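Local coordinates for tail spike protein (Acinetobacter phage vB_AbaP_AS12, PDB 6EU4) that probably serves as the trimeric tailspike with which the phage recognises, and perhaps degrades, the surface polysaccharide of its Acinetobacter baumannii host, at residues 328-333 with 351-356; 123-128 with 147-152; 430-435 with 445-450; 338-343 with 379-384. One frame throughout, in Å; residues are numbered along the deposited sequence.

Contact 1: 328-333 with 351-356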
loop_
_atom_site.group_PDB
_atom_site.type_symbol
_atom_site.label_atom_id
_atom_site.label_comp_id
_atom_site.label_asym_id
_atom_site.label_seq_id
_atom_site.Cartn_x
_atom_site.Cartn_y
_atom_site.Cartn_z
HETATM N N MSE A 328 -1.427 10.340 8.418
HETATM C CA MSE A 328 -2.131 11.561 8.820
HETATM C C MSE A 328 -1.203 12.621 9.381
HETATM O O MSE A 328 -0.081 12.344 9.806
HETATM C CB MSE A 328 -3.200 11.255 9.876
HETATM C CG MSE A 328 -4.226 10.265 9.422
HETATM SE SE MSE A 328 -5.712 10.172 10.678
HETATM C CE MSE A 328 -6.410 11.997 10.531
ATOM N N ASN A 329 -1.720 13.840 9.421
ATOM C CA ASN A 329 -1.168 14.870 10.268
ATOM C C ASN A 329 -2.309 15.751 10.752
ATOM O O ASN A 329 -3.340 15.888 10.083
ATOM C CB ASN A 329 -0.112 15.727 9.535
ATOM C CG ASN A 329 -0.718 16.856 8.776
ATOM O OD1 ASN A 329 -1.170 16.695 7.634
ATOM N ND2 ASN A 329 -0.778 18.027 9.414
ATOM N N GLU A 330 -2.099 16.348 11.923
ATOM C CA GLU A 330 -3.026 17.321 12.491
ATOM C C GLU A 330 -2.227 18.464 13.098
ATOM O O GLU A 330 -1.403 18.231 13.987
ATOM C CB GLU A 330 -3.919 16.678 13.567
ATOM C CG GLU A 330 -4.778 15.507 13.064
ATOM C CD GLU A 330 -5.770 14.971 14.086
ATOM O OE1 GLU A 330 -6.271 15.749 14.934
ATOM O OE2 GLU A 330 -6.070 13.759 14.010
ATOM N N HIS A 331 -2.506 19.691 12.641
ATOM C CA HIS A 331 -1.944 20.942 13.144
ATOM C C HIS A 331 -0.496 21.090 12.702
ATOM O O HIS A 331 0.431 20.622 13.372
ATOM C CB HIS A 331 -2.071 21.049 14.671
ATOM C CG HIS A 331 -3.467 20.866 15.167
ATOM N ND1 HIS A 331 -4.441 21.825 15.014
ATOM C CD2 HIS A 331 -4.061 19.813 15.776
ATOM C CE1 HIS A 331 -5.583 21.368 15.503
ATOM N NE2 HIS A 331 -5.377 20.148 15.969
ATOM N N LEU A 332 -0.308 21.759 11.566
ATOM C CA LEU A 332 0.995 21.922 10.944
ATOM C C LEU A 332 1.199 23.378 10.594
ATOM O O LEU A 332 0.389 23.969 9.868
ATOM C CB LEU A 332 1.118 21.067 9.683
ATOM C CG LEU A 332 2.451 21.203 8.919
ATOM C CD1 LEU A 332 3.577 20.683 9.772
ATOM C CD2 LEU A 332 2.409 20.446 7.597
ATOM N N HIS A 333 2.269 23.956 11.134
ATOM C CA HIS A 333 2.792 25.263 10.731
ATOM C C HIS A 333 4.190 25.010 10.162
ATOM O O HIS A 333 5.162 24.843 10.912
ATOM C CB HIS A 333 2.832 26.237 11.902
ATOM C CG HIS A 333 1.485 26.584 12.442
ATOM N ND1 HIS A 333 0.810 27.733 12.091
ATOM C CD2 HIS A 333 0.685 25.927 13.313
ATOM C CE1 HIS A 333 -0.349 27.770 12.727
ATOM N NE2 HIS A 333 -0.454 26.680 13.467
ATOM N N ASN A 351 -4.579 11.789 5.103
ATOM C CA ASN A 351 -5.642 12.600 5.679
ATOM C C ASN A 351 -4.926 13.645 6.536
ATOM O O ASN A 351 -4.482 13.357 7.659
ATOM C CB ASN A 351 -6.636 11.736 6.452
ATOM C CG ASN A 351 -7.824 12.510 6.984
ATOM O OD1 ASN A 351 -7.770 13.728 7.172
ATOM N ND2 ASN A 351 -8.911 11.787 7.276
ATOM N N GLY A 352 -4.736 14.832 5.967
ATOM C CA GLY A 352 -3.994 15.905 6.611
ATOM C C GLY A 352 -4.932 17.047 6.979
ATOM O O GLY A 352 -5.728 17.504 6.153
ATOM N N GLN A 353 -4.828 17.500 8.229
ATOM C CA GLN A 353 -5.787 18.439 8.791
ATOM C C GLN A 353 -5.070 19.618 9.420
ATOM O O GLN A 353 -3.999 19.460 10.010
ATOM C CB GLN A 353 -6.661 17.745 9.836
ATOM C CG GLN A 353 -7.321 16.502 9.259
ATOM C CD GLN A 353 -8.227 15.784 10.243
ATOM O OE1 GLN A 353 -8.458 16.273 11.349
ATOM N NE2 GLN A 353 -8.760 14.624 9.840
ATOM N N ALA A 354 -5.679 20.796 9.286
ATOM C CA ALA A 354 -5.246 21.992 9.997
ATOM C C ALA A 354 -3.804 22.322 9.613
ATOM O O ALA A 354 -2.893 22.366 10.436
ATOM C CB ALA A 354 -5.423 21.820 11.509
ATOM N N ILE A 355 -3.612 22.516 8.314
ATOM C CA ILE A 355 -2.316 22.871 7.749
ATOM C C ILE A 355 -2.384 24.336 7.330
ATOM O O ILE A 355 -3.088 24.702 6.376
ATOM C CB ILE A 355 -1.926 21.971 6.567
ATOM C CG1 ILE A 355 -1.880 20.494 7.012
ATOM C CG2 ILE A 355 -0.576 22.439 5.976
ATOM C CD1 ILE A 355 -2.021 19.536 5.822
ATOM N N TYR A 356 -1.651 25.182 8.051
ATOM C CA TYR A 356 -1.721 26.632 7.871
ATOM C C TYR A 356 -0.597 27.063 6.940
ATOM O O TYR A 356 0.516 27.358 7.369
ATOM C CB TYR A 356 -1.667 27.301 9.229
ATOM C CG TYR A 356 -2.813 26.809 10.032
ATOM C CD1 TYR A 356 -4.114 27.236 9.754
ATOM C CD2 TYR A 356 -2.634 25.836 10.991
ATOM C CE1 TYR A 356 -5.204 26.740 10.472
ATOM C CE2 TYR A 356 -3.726 25.348 11.726
ATOM C CZ TYR A 356 -4.991 25.793 11.451
ATOM O OH TYR A 356 -6.056 25.287 12.178
HETATM O O HOH W 1 -7.348 18.188 13.380
HETATM O O HOH W 2 -5.135 24.585 14.717
#
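H333 and Y356 both hold CG anti to their own carbonyl carbon (chi1 -65° and -59°), and this brings the imidazole and the phenol together on adjacent coils of a parallel beta-helix. The planes differ by 23°, yet the rings are slid so far apart that they barely overlap: Y356 CD2 lies over one imidazole face, 3.4 Å from H333 NE2. H333 ND1 is tied to Y359 OH. A water then joins the corner residue to the same phenol, 2.9 Å from H331 ND1 and 2.8 Å from Y356 OH. At this corner the backbone keeps its parallel pairing, H331 N giving to Q353 O and L332 N to A354 O. On the face carrying M328, E330 and Q353, a second water bridges E330 OE1 and Q353 OE1. Q353 NE2 donates to N351 OD1 at 3.0 Å and also bonds Q292 OE1 of the second subunit; the bent selenomethionine chain of M328 sets CE 3.6 Å from that Q353 NE2. Inside, L332 CD2 lies alongside I355 CG2. The buried N329 OD1 finds no polar partner and rests 3.1 Å from G352 CA.

Contact 2: 123-128 with 147-152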
loop_
_atom_site.group_PDB
_atom_site.type_symbol
_atom_site.label_atom_id
_atom_site.label_comp_id
_atom_site.label_asym_id
_atom_site.label_seq_id
_atom_site.Cartn_x
_atom_site.Cartn_y
_atom_site.Cartn_z
ATOM N N GLY A 123 9.060 -0.128 36.289
ATOM C CA GLY A 123 8.696 1.177 36.796
ATOM C C GLY A 123 9.625 2.183 36.155
ATOM O O GLY A 123 10.244 1.887 35.134
ATOM N N LEU A 124 9.718 3.361 36.761
ATOM C CA LEU A 124 10.594 4.410 36.258
ATOM C C LEU A 124 11.924 4.355 36.993
ATOM O O LEU A 124 11.971 4.295 38.233
ATOM C CB LEU A 124 9.973 5.785 36.423
ATOM C CG LEU A 124 8.666 5.964 35.656
ATOM C CD1 LEU A 124 7.995 7.280 36.076
ATOM C CD2 LEU A 124 8.900 5.875 34.143
ATOM N N TYR A 125 12.993 4.376 36.222
ATOM C CA TYR A 125 14.347 4.403 36.749
ATOM C C TYR A 125 14.985 5.716 36.320
ATOM O O TYR A 125 14.854 6.118 35.162
ATOM C CB TYR A 125 15.157 3.238 36.217
ATOM C CG TYR A 125 14.502 1.891 36.368
ATOM C CD1 TYR A 125 14.673 1.128 37.517
ATOM C CD2 TYR A 125 13.710 1.379 35.353
ATOM C CE1 TYR A 125 14.075 -0.129 37.642
ATOM C CE2 TYR A 125 13.113 0.127 35.462
ATOM C CZ TYR A 125 13.293 -0.617 36.591
ATOM O OH TYR A 125 12.681 -1.846 36.680
ATOM N N HIS A 126 15.664 6.384 37.251
ATOM C CA HIS A 126 16.312 7.663 36.972
ATOM C C HIS A 126 17.802 7.458 36.733
ATOM O O HIS A 126 18.440 6.638 37.391
ATOM C CB HIS A 126 16.083 8.645 38.123
ATOM C CG HIS A 126 14.663 9.086 38.220
ATOM N ND1 HIS A 126 13.659 8.249 38.661
ATOM C CD2 HIS A 126 14.070 10.256 37.891
ATOM C CE1 HIS A 126 12.508 8.897 38.613
ATOM N NE2 HIS A 126 12.730 10.116 38.151
ATOM N N THR A 127 18.344 8.189 35.761
ATOM C CA THR A 127 19.718 7.993 35.321
ATOM C C THR A 127 20.418 9.330 35.162
ATOM O O THR A 127 19.826 10.298 34.685
ATOM C CB THR A 127 19.762 7.264 33.990
ATOM O OG1 THR A 127 18.976 8.001 33.037
ATOM C CG2 THR A 127 19.231 5.853 34.149
ATOM N N SER A 128 21.695 9.376 35.541
ATOM C CA SER A 128 22.493 10.586 35.381
ATOM C C SER A 128 23.390 10.548 34.150
ATOM O O SER A 128 24.002 11.573 33.814
ATOM C CB SER A 128 23.359 10.818 36.609
ATOM O OG SER A 128 24.432 9.889 36.622
ATOM N N CYS A 147 6.781 2.651 32.725
ATOM C CA CYS A 147 8.037 1.918 32.605
ATOM C C CYS A 147 9.020 2.724 31.771
ATOM O O CYS A 147 8.667 3.203 30.693
ATOM C CB CYS A 147 7.828 0.552 31.936
ATOM S SG CYS A 147 6.656 -0.494 32.811
ATOM N N GLY A 148 10.257 2.845 32.238
ATOM C CA GLY A 148 11.244 3.484 31.400
ATOM C C GLY A 148 12.282 4.227 32.206
ATOM O O GLY A 148 12.440 4.005 33.404
ATOM N N PHE A 149 12.995 5.094 31.488
ATOM C CA PHE A 149 14.187 5.762 31.996
ATOM C C PHE A 149 13.968 7.263 31.950
ATOM O O PHE A 149 13.554 7.794 30.913
ATOM C CB PHE A 149 15.429 5.417 31.166
ATOM C CG PHE A 149 15.739 3.949 31.101
ATOM C CD1 PHE A 149 15.593 3.136 32.214
ATOM C CD2 PHE A 149 16.179 3.378 29.921
ATOM C CE1 PHE A 149 15.876 1.764 32.149
ATOM C CE2 PHE A 149 16.450 2.001 29.847
ATOM C CZ PHE A 149 16.293 1.201 30.976
ATOM N N ILE A 150 14.286 7.933 33.057
ATOM C CA ILE A 150 14.213 9.381 33.174
ATOM C C ILE A 150 15.635 9.890 33.371
ATOM O O ILE A 150 16.262 9.616 34.400
ATOM C CB ILE A 150 13.315 9.808 34.340
ATOM C CG1 ILE A 150 11.970 9.069 34.273
ATOM C CG2 ILE A 150 13.127 11.316 34.330
ATOM C CD1 ILE A 150 11.149 9.398 33.053
ATOM N N LYS A 151 16.141 10.637 32.399
ATOM C CA LYS A 151 17.492 11.164 32.479
ATOM C C LYS A 151 17.466 12.552 33.106
ATOM O O LYS A 151 16.689 13.412 32.680
ATOM C CB LYS A 151 18.112 11.221 31.086
ATOM C CG LYS A 151 19.529 11.743 31.140
ATOM C CD LYS A 151 20.411 11.029 30.173
ATOM C CE LYS A 151 21.853 11.443 30.337
ATOM N NZ LYS A 151 22.140 12.635 29.554
ATOM N N THR A 152 18.336 12.775 34.095
ATOM C CA THR A 152 18.280 13.958 34.947
ATOM C C THR A 152 19.383 14.970 34.675
ATOM O O THR A 152 19.458 15.996 35.372
ATOM C CB THR A 152 18.369 13.551 36.420
ATOM O OG1 THR A 152 19.655 12.978 36.673
ATOM C CG2 THR A 152 17.285 12.530 36.767
#
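H126 and I150 lie side by side, and I150 CB sits over the imidazole face, 4.0 Å from the centroid of the H126 ring and 27° off its normal, a CH-pi contact. T152 CG2 reaches the edge of the same ring, near its plane. On the other face of the strand pair, Y125 and F149 cross: Y125 CD2 comes to the edge of the phenyl, 3.9 Å from F149 CE1. L124 uses one methyl, CD2, which lies 3.8 Å from G148 N. G148 adopts backbone angles that glycine tolerates.

What sets these groups in register is a run of parallel backbone bonds. G148 N gives to G123 O, Y125 N to G148 O, I150 N to Y125 O at 2.8 Å and T127 N to I150 O at 2.9 Å. T127 O closes the run, taking T152 N at 3.0 Å.

Further out, strand 196-200 continues the pairing on the next coil of the beta-helix, and I109 of helix 106-113 packs on Y125, T127 and F149. Y125 OH is held by E92 OE1 and N122 N. K151, bent along its chain, brings NZ to D174 OD1 in a salt bridge and to the carbonyls of N155 and T153. The two faces therefore differ in chemistry: one buries aromatic rings against the helix while its hydroxyl and ammonium ends are supplied with partners, and the other, with L124, H126 and I150, stays partly accessible to solvent.

Contact 3: 430-435 with 445-450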
loop_
_atom_site.group_PDB
_atom_site.type_symbol
_atom_site.label_atom_id
_atom_site.label_comp_id
_atom_site.label_asym_id
_atom_site.label_seq_id
_atom_site.Cartn_x
_atom_site.Cartn_y
_atom_site.Cartn_z
ATOM N N ILE A 430 -2.219 26.081 -12.747
ATOM C CA ILE A 430 -1.070 25.215 -12.983
ATOM C C ILE A 430 -0.346 25.746 -14.211
ATOM O O ILE A 430 -0.983 26.142 -15.195
ATOM C CB ILE A 430 -1.494 23.739 -13.149
ATOM C CG1 ILE A 430 -0.313 22.868 -13.583
ATOM C CG2 ILE A 430 -2.653 23.576 -14.119
ATOM C CD1 ILE A 430 -0.563 21.390 -13.310
ATOM N N GLY A 431 0.980 25.793 -14.152
ATOM C CA GLY A 431 1.718 26.222 -15.333
ATOM C C GLY A 431 3.215 26.285 -15.115
ATOM O O GLY A 431 3.724 26.162 -13.993
ATOM N N ILE A 432 3.907 26.486 -16.233
ATOM C CA ILE A 432 5.350 26.674 -16.233
ATOM C C ILE A 432 5.688 27.973 -15.530
ATOM O O ILE A 432 5.035 29.001 -15.750
ATOM C CB ILE A 432 5.871 26.684 -17.677
ATOM C CG1 ILE A 432 5.652 25.311 -18.308
ATOM C CG2 ILE A 432 7.347 27.066 -17.714
ATOM C CD1 ILE A 432 5.844 25.292 -19.799
ATOM N N SER A 433 6.732 27.952 -14.707
ATOM C CA SER A 433 7.128 29.140 -13.969
ATOM C C SER A 433 8.639 29.226 -13.846
ATOM O O SER A 433 9.303 28.220 -13.587
ATOM C CB SER A 433 6.533 29.124 -12.558
ATOM O OG SER A 433 6.947 30.266 -11.821
ATOM N N SER A 434 9.170 30.441 -14.001
ATOM C CA SER A 434 10.566 30.720 -13.695
ATOM C C SER A 434 10.731 31.321 -12.306
ATOM O O SER A 434 11.835 31.737 -11.950
ATOM C CB SER A 434 11.171 31.672 -14.740
ATOM O OG SER A 434 10.502 32.913 -14.691
ATOM N N LEU A 435 9.663 31.390 -11.520
ATOM C CA LEU A 435 9.743 31.980 -10.196
ATOM C C LEU A 435 10.092 30.929 -9.139
ATOM O O LEU A 435 9.988 29.717 -9.363
ATOM C CB LEU A 435 8.412 32.655 -9.841
ATOM C CG LEU A 435 7.847 33.679 -10.831
ATOM C CD1 LEU A 435 6.525 34.241 -10.313
ATOM C CD2 LEU A 435 8.832 34.800 -11.097
ATOM N N TYR A 445 5.888 24.550 -12.332
ATOM C CA TYR A 445 6.937 23.615 -12.725
ATOM C C TYR A 445 7.834 24.250 -13.771
ATOM O O TYR A 445 7.436 25.179 -14.473
ATOM C CB TYR A 445 6.349 22.301 -13.224
ATOM C CG TYR A 445 5.422 22.399 -14.427
ATOM C CD1 TYR A 445 4.082 22.746 -14.269
ATOM C CD2 TYR A 445 5.871 22.101 -15.700
ATOM C CE1 TYR A 445 3.239 22.830 -15.343
ATOM C CE2 TYR A 445 5.024 22.178 -16.798
ATOM C CZ TYR A 445 3.701 22.540 -16.608
ATOM O OH TYR A 445 2.874 22.625 -17.694
ATOM N N THR A 446 9.072 23.769 -13.834
ATOM C CA THR A 446 10.023 24.305 -14.800
ATOM C C THR A 446 9.961 23.552 -16.123
ATOM O O THR A 446 9.326 22.508 -16.257
ATOM C CB THR A 446 11.444 24.248 -14.239
ATOM O OG1 THR A 446 11.816 22.874 -14.076
ATOM C CG2 THR A 446 11.536 24.958 -12.882
ATOM N N THR A 447 10.672 24.095 -17.124
ATOM C CA THR A 447 10.696 23.444 -18.425
ATOM C C THR A 447 11.416 22.097 -18.397
ATOM O O THR A 447 11.280 21.326 -19.345
ATOM C CB THR A 447 11.351 24.356 -19.483
ATOM O OG1 THR A 447 12.614 24.799 -19.014
ATOM C CG2 THR A 447 10.496 25.559 -19.745
ATOM N N ASN A 448 12.192 21.856 -17.342
ATOM C CA ASN A 448 12.855 20.594 -17.066
ATOM C C ASN A 448 12.164 19.950 -15.876
ATOM O O ASN A 448 12.756 19.794 -14.803
ATOM C CB ASN A 448 14.340 20.811 -16.792
ATOM C CG ASN A 448 15.086 19.514 -16.551
ATOM O OD1 ASN A 448 14.705 18.464 -17.059
ATOM N ND2 ASN A 448 16.157 19.586 -15.772
ATOM N N ALA A 449 10.873 19.691 -16.031
ATOM C CA ALA A 449 10.114 18.946 -15.040
ATOM C C ALA A 449 8.891 18.390 -15.743
ATOM O O ALA A 449 8.565 18.775 -16.869
ATOM C CB ALA A 449 9.702 19.833 -13.860
ATOM N N SER A 450 8.220 17.467 -15.063
ATOM C CA SER A 450 7.017 16.837 -15.575
ATOM C C SER A 450 5.916 16.875 -14.526
ATOM O O SER A 450 6.176 16.766 -13.326
ATOM C CB SER A 450 7.280 15.383 -15.976
ATOM O OG SER A 450 8.211 15.322 -17.077
#
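Y445 O is the acceptor at the centre of this contact: S433 N gives it a hydrogen bond of 2.9 Å, bent to 154° at the hydrogen, and I432 CA brings a C-H to it at 3.1 Å. Toward the same strand, Y445 N donates to G431 O at 3.2 Å. Residues G431 to S433 thus bracket Y445 in a single parallel bridge, the short end of a pairing that the chain soon leaves.

The phenol supplies most of the side-chain contact. Its CG stands between the backbone N and the carbonyl carbon (chi1 59°), which turns the ring back against the G431-I432 peptide. I432 N lies over one ring face, offset toward the rim, and Y445 CE1 is 3.5 Å from G431 C. I432 crosses the ring obliquely and puts CG1 3.5 Å from Y445 CE2. I430 arrives at the edge instead, with CG1 4.0 Å from Y445 CE1. Near the surface, I432 CG2 touches T447 CG2, the two side chains crossing at about a right angle. Past the bridge the first chain bends in an ST turn, S433 OG accepting from L435 N at 3.0 Å.

The phenol hydroxyl is bonded to D462 OD2 on strand 458-462, the strand that also meets I430 through Y460 and I432 through D462. V409 of strand 405-409 and V451 of strand 450-455 pack against Y445, while I430 leans on A453 and V455; the contact therefore sits beside the antiparallel pair 450-455 and 458-462, with strand 405-409 as the preceding neighbour of 443-445.

Contact 4: 338-343 with 379-384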
loop_
_atom_site.group_PDB
_atom_site.type_symbol
_atom_site.label_atom_id
_atom_site.label_comp_id
_atom_site.label_asym_id
_atom_site.label_seq_id
_atom_site.Cartn_x
_atom_site.Cartn_y
_atom_site.Cartn_z
ATOM N N LEU A 338 5.967 18.577 2.309
ATOM C CA LEU A 338 6.982 17.622 1.907
ATOM C C LEU A 338 8.048 18.382 1.143
ATOM O O LEU A 338 7.744 19.070 0.159
ATOM C CB LEU A 338 6.403 16.523 1.029
ATOM C CG LEU A 338 7.447 15.618 0.340
ATOM C CD1 LEU A 338 8.278 14.855 1.356
ATOM C CD2 LEU A 338 6.720 14.665 -0.615
ATOM N N TYR A 339 9.278 18.281 1.617
ATOM C CA TYR A 339 10.455 18.617 0.832
ATOM C C TYR A 339 11.054 17.309 0.322
ATOM O O TYR A 339 11.473 16.470 1.121
ATOM C CB TYR A 339 11.476 19.386 1.670
ATOM C CG TYR A 339 12.732 19.680 0.900
ATOM C CD1 TYR A 339 12.818 20.803 0.101
ATOM C CD2 TYR A 339 13.827 18.820 0.951
ATOM C CE1 TYR A 339 13.977 21.085 -0.632
ATOM C CE2 TYR A 339 14.985 19.093 0.232
ATOM C CZ TYR A 339 15.043 20.218 -0.567
ATOM O OH TYR A 339 16.179 20.498 -1.302
ATOM N N ALA A 340 11.098 17.139 -0.999
ATOM C CA ALA A 340 11.605 15.921 -1.630
ATOM C C ALA A 340 12.719 16.313 -2.584
ATOM O O ALA A 340 12.497 17.098 -3.517
ATOM C CB ALA A 340 10.510 15.173 -2.389
ATOM N N GLU A 341 13.906 15.751 -2.356
ATOM C CA GLU A 341 15.091 16.020 -3.157
ATOM C C GLU A 341 15.692 14.670 -3.533
ATOM O O GLU A 341 16.077 13.897 -2.654
ATOM C CB GLU A 341 16.102 16.877 -2.378
ATOM C CG GLU A 341 17.392 17.131 -3.131
ATOM C CD GLU A 341 18.403 17.946 -2.352
ATOM O OE1 GLU A 341 18.054 18.543 -1.305
ATOM O OE2 GLU A 341 19.571 17.965 -2.798
ATOM N N GLY A 342 15.720 14.370 -4.824
ATOM C CA GLY A 342 16.189 13.072 -5.273
ATOM C C GLY A 342 15.439 11.889 -4.697
ATOM O O GLY A 342 16.033 10.813 -4.535
ATOM N N SER A 343 14.131 12.032 -4.441
ATOM C CA SER A 343 13.382 11.011 -3.726
ATOM C C SER A 343 12.123 10.622 -4.472
ATOM O O SER A 343 11.532 11.432 -5.184
ATOM C CB SER A 343 12.991 11.496 -2.325
ATOM O OG SER A 343 14.139 11.645 -1.529
ATOM N N SER A 379 13.148 14.114 -8.304
ATOM C CA SER A 379 12.190 13.465 -7.422
ATOM C C SER A 379 10.969 12.984 -8.203
ATOM O O SER A 379 10.701 13.403 -9.331
ATOM C CB SER A 379 11.748 14.417 -6.312
ATOM O OG SER A 379 12.756 14.577 -5.339
ATOM N N LYS A 380 10.234 12.066 -7.583
ATOM C CA LYS A 380 8.948 11.607 -8.095
ATOM C C LYS A 380 8.013 11.601 -6.907
ATOM O O LYS A 380 8.246 10.852 -5.956
ATOM C CB LYS A 380 8.989 10.191 -8.686
ATOM C CG LYS A 380 10.286 9.679 -9.169
ATOM C CD LYS A 380 10.137 8.176 -9.433
ATOM C CE LYS A 380 11.419 7.516 -9.764
ATOM N NZ LYS A 380 11.244 6.053 -9.999
ATOM N N VAL A 381 6.969 12.423 -6.947
ATOM C CA VAL A 381 6.019 12.509 -5.847
ATOM C C VAL A 381 4.633 12.302 -6.429
ATOM O O VAL A 381 4.261 12.981 -7.394
ATOM C CB VAL A 381 6.113 13.864 -5.116
ATOM C CG1 VAL A 381 4.971 14.062 -4.154
ATOM C CG2 VAL A 381 7.441 13.976 -4.370
ATOM N N LYS A 382 3.874 11.372 -5.848
ATOM C CA LYS A 382 2.522 11.091 -6.320
ATOM C C LYS A 382 1.544 11.149 -5.164
ATOM O O LYS A 382 1.781 10.538 -4.116
ATOM C CB LYS A 382 2.425 9.716 -6.977
ATOM C CG LYS A 382 1.014 9.398 -7.429
ATOM C CD LYS A 382 1.010 8.110 -8.213
ATOM C CE LYS A 382 -0.369 7.803 -8.809
ATOM N NZ LYS A 382 -0.434 6.405 -9.360
ATOM N N LEU A 383 0.431 11.854 -5.376
ATOM C CA LEU A 383 -0.686 11.866 -4.438
ATOM C C LEU A 383 -1.748 10.934 -4.999
ATOM O O LEU A 383 -2.412 11.258 -5.990
ATOM C CB LEU A 383 -1.233 13.276 -4.240
ATOM C CG LEU A 383 -0.178 14.362 -3.954
ATOM C CD1 LEU A 383 -0.840 15.676 -3.659
ATOM C CD2 LEU A 383 0.734 13.976 -2.817
ATOM N N THR A 384 -1.860 9.759 -4.393
ATOM C CA THR A 384 -2.852 8.751 -4.761
ATOM C C THR A 384 -4.034 8.944 -3.823
ATOM O O THR A 384 -4.009 8.486 -2.684
ATOM C CB THR A 384 -2.265 7.349 -4.639
ATOM O OG1 THR A 384 -1.109 7.250 -5.489
ATOM C CG2 THR A 384 -3.278 6.296 -5.050
#
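Polar bonds gather at the turn where S343 meets S379. S343 N points almost dead straight at S379 OG, 3.0 Å away with 178° at the hydrogen. That hydroxyl also bonds V376 O on its own coil, so it links the G342-S343 turn to the end of strand 371-376. With its OG anti to the carbonyl carbon (chi1 -75°), S379 directs the hydroxyl at the turn. G342 N is equally near to S379 OG, but its angle is too poor for a bond. One backbone bond follows, K380 N to S343 O at 2.8 Å, and S379 N is held in turn by S413 OG from the next coil.

Apolar contact occupies the inner side. V381 CG2 is the meeting point: L338 CD2 reaches it tip to tip at 3.9 Å, and A340 CB touches it at 3.8 Å. F315 and I317 pack on L338 from one direction and F415 on V381 from another.

Charge belongs to K380, whose NZ leads away from 338-343 to a salt bridge with E344 OE1 and to E420 O and T422 OG1 of the third subunit.

Strands 336-341 and 380-384 belong to different faces, the first pairing with 371-376 and the second with 344-348. A buried serine hydroxyl holding the turn between two faces, with aliphatic side chains packed inside it, is consistent with a corner of a parallel beta-helix.

All four contacts belong to the long parallel beta-helix, and they come in order along the chain. Contact 2 closes first, near the N-terminal end; contacts 1 and 4 then interleave, because strands 321-334 and 336-341 follow each other and each pairs with later coils; contact 3 comes last. Centre to centre, contact 2 lies about 33 Å from contact 1 and about 53 Å from contact 3, with contacts 2 and 3 on opposite sides of the chain's centre, while contact 4 is about 18 Å from contact 1 and about 16 Å from contact 3. None touches another. Contacts 1, 2 and 4 also meet neighbouring subunits, contact 2 through C147 alone, so the coils that stack within one chain help join the trimer into a spike.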